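Local coordinates for protein diphthine synthase (Entamoeba histolytica, PDB 3I4T) that probably methylates elongation factor 2 in diphthamide biosynthesis, using S-adenosylmethionine as methyl donor, at residues S164-K169 / I215-E220. Numbering follows the deposited sequence.
Sequences SSYYPK and IEQLLE
Tyr-166 reaches across to Gln-217 and Leu-218 of helix 211-225, and the side chain can be followed outward. The bond from CA to CB is directed toward segment 215-220, and chi1 of 54° sets CG between the backbone N and the carbonyl carbon, which brings one ring face against Ser-164, whose carbonyl carbon stands 4.1 Å from the ring plane, nearer the ring's margin than its centre. Along one side of the ring, CD1 stands 3.9 Å from Leu-218 CD2; one bond farther out, CE1 of Tyr-166 comes to 3.2 Å from Leu-218 CD2, which approaches obliquely. On the other side, CE2 passes 3.5 Å from Gln-217 OE1. Both segments belong to the part of this tetrapyrrole-methylase-family chain built on the mixed sheet, where Val-152 and Val-154 of strand 152-154 also touch the tyrosine. At the tip, OH donates to Gln-217 OE1 over 2.7 Å, meeting a lone pair in the carbonyl plane at a C=O...donor angle of 131°. OE1 lies at the ring's edge, close to its plane, and the amide plane is turned 30° from the ring. Gln-217 gets there with an extended chain beyond CG. With OE1 accepting from Tyr-166 and NE2 bonded to Cys-155 O, the flip of this buried amide is set. Leu-218 also touches Met-254 of helix 254-257.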
loop_
_atom_site.group_PDB
_atom_site.type_symbol
_atom_site.label_atom_id
_atom_site.label_comp_id
_atom_site.label_asym_id
_atom_site.label_seq_id
_atom_site.Cartn_x
_atom_site.Cartn_y
_atom_site.Cartn_z
ATOM N N SER A 164 25.144 -1.284 -6.482
ATOM C CA SER A 164 24.763 -0.718 -5.194
ATOM C C SER A 164 24.054 0.638 -5.339
ATOM O O SER A 164 24.221 1.528 -4.505
ATOM C CB SER A 164 25.987 -0.597 -4.281
ATOM O OG SER A 164 26.972 0.224 -4.877
ATOM N N SER A 165 23.251 0.759 -6.395
ATOM C CA SER A 165 22.443 1.948 -6.692
ATOM C C SER A 165 21.500 2.363 -5.577
ATOM O O SER A 165 21.199 3.539 -5.428
ATOM C CB SER A 165 21.606 1.703 -7.940
ATOM O OG SER A 165 22.274 2.222 -9.069
ATOM N N TYR A 166 21.006 1.394 -4.818
ATOM C CA TYR A 166 20.112 1.667 -3.710
ATOM C C TYR A 166 20.779 2.534 -2.637
ATOM O O TYR A 166 20.088 3.250 -1.905
ATOM C CB TYR A 166 19.666 0.351 -3.073
ATOM C CG TYR A 166 20.806 -0.562 -2.663
ATOM C CD1 TYR A 166 21.478 -0.382 -1.456
ATOM C CD2 TYR A 166 21.200 -1.616 -3.480
ATOM C CE1 TYR A 166 22.518 -1.224 -1.084
ATOM C CE2 TYR A 166 22.227 -2.463 -3.114
ATOM C CZ TYR A 166 22.880 -2.265 -1.915
ATOM O OH TYR A 166 23.904 -3.112 -1.558
ATOM N N TYR A 167 22.109 2.465 -2.557
ATOM C CA TYR A 167 22.866 3.041 -1.448
ATOM C C TYR A 167 22.681 4.555 -1.335
ATOM O O TYR A 167 22.282 5.025 -0.264
ATOM C CB TYR A 167 24.352 2.623 -1.502
ATOM C CG TYR A 167 25.238 3.160 -0.386
ATOM C CD1 TYR A 167 25.244 2.573 0.885
ATOM C CD2 TYR A 167 26.091 4.233 -0.608
ATOM C CE1 TYR A 167 26.065 3.057 1.905
ATOM C CE2 TYR A 167 26.913 4.719 0.398
ATOM C CZ TYR A 167 26.895 4.126 1.654
ATOM O OH TYR A 167 27.723 4.613 2.648
ATOM N N PRO A 168 22.947 5.317 -2.427
ATOM C CA PRO A 168 22.725 6.762 -2.369
ATOM C C PRO A 168 21.277 7.126 -2.068
ATOM O O PRO A 168 21.047 8.119 -1.393
ATOM C CB PRO A 168 23.110 7.247 -3.783
ATOM C CG PRO A 168 22.991 6.042 -4.636
ATOM C CD PRO A 168 23.439 4.911 -3.758
ATOM N N LYS A 169 20.320 6.338 -2.555
ATOM C CA LYS A 169 18.897 6.566 -2.245
ATOM C C LYS A 169 18.555 6.337 -0.761
ATOM O O LYS A 169 17.681 7.017 -0.219
ATOM C CB LYS A 169 17.993 5.696 -3.116
ATOM C CG LYS A 169 18.122 5.932 -4.616
ATOM C CD LYS A 169 17.220 4.974 -5.402
ATOM C CE LYS A 169 17.484 5.107 -6.899
ATOM N NZ LYS A 169 16.672 4.176 -7.722
ATOM N N ILE A 215 21.732 -7.850 4.613
ATOM C CA ILE A 215 22.540 -7.110 5.584
ATOM C C ILE A 215 24.021 -7.275 5.266
ATOM O O ILE A 215 24.776 -6.323 5.334
ATOM C CB ILE A 215 22.225 -7.542 7.047
ATOM C CG1 ILE A 215 20.813 -7.110 7.454
ATOM C CG2 ILE A 215 23.252 -6.987 8.022
ATOM C CD1 ILE A 215 20.369 -7.651 8.788
ATOM N N GLU A 216 24.430 -8.476 4.887
ATOM C CA GLU A 216 25.821 -8.713 4.531
ATOM C C GLU A 216 26.260 -7.740 3.442
ATOM O O GLU A 216 27.271 -7.055 3.587
ATOM C CB GLU A 216 26.020 -10.163 4.067
ATOM C CG GLU A 216 27.470 -10.605 3.960
ATOM C CD GLU A 216 27.629 -11.840 3.076
ATOM O OE1 GLU A 216 27.156 -11.808 1.909
ATOM O OE2 GLU A 216 28.228 -12.843 3.543
ATOM N N GLN A 217 25.482 -7.674 2.364
ATOM C CA GLN A 217 25.808 -6.820 1.223
ATOM C C GLN A 217 25.825 -5.330 1.596
ATOM O O GLN A 217 26.725 -4.599 1.179
ATOM C CB GLN A 217 24.830 -7.064 0.071
ATOM C CG GLN A 217 25.389 -6.630 -1.270
ATOM C CD GLN A 217 24.346 -6.580 -2.364
ATOM O OE1 GLN A 217 23.844 -5.507 -2.700
ATOM N NE2 GLN A 217 24.029 -7.733 -2.941
ATOM N N LEU A 218 24.834 -4.896 2.377
ATOM C CA LEU A 218 24.752 -3.507 2.836
ATOM C C LEU A 218 25.972 -3.106 3.658
ATOM O O LEU A 218 26.484 -1.986 3.516
ATOM C CB LEU A 218 23.472 -3.239 3.653
ATOM C CG LEU A 218 22.079 -3.345 3.015
ATOM C CD1 LEU A 218 21.010 -3.036 4.039
ATOM C CD2 LEU A 218 21.898 -2.446 1.821
ATOM N N LEU A 219 26.433 -4.017 4.508
ATOM C CA LEU A 219 27.603 -3.762 5.345
ATOM C C LEU A 219 28.865 -3.641 4.506
ATOM O O LEU A 219 29.732 -2.822 4.791
ATOM C CB LEU A 219 27.746 -4.839 6.422
ATOM C CG LEU A 219 26.700 -4.695 7.539
ATOM C CD1 LEU A 219 26.766 -5.834 8.552
ATOM C CD2 LEU A 219 26.849 -3.350 8.243
ATOM N N GLU A 220 28.940 -4.431 3.442
ATOM C CA GLU A 220 30.089 -4.418 2.544
ATOM C C GLU A 220 30.144 -3.147 1.680
ATOM O O GLU A 220 31.223 -2.616 1.399
ATOM C CB GLU A 220 30.040 -5.658 1.664
ATOM C CG GLU A 220 31.350 -6.020 1.021
ATOM C CD GLU A 220 31.196 -7.175 0.058
ATOM O OE1 GLU A 220 30.771 -8.271 0.489
ATOM O OE2 GLU A 220 31.502 -6.986 -1.140
#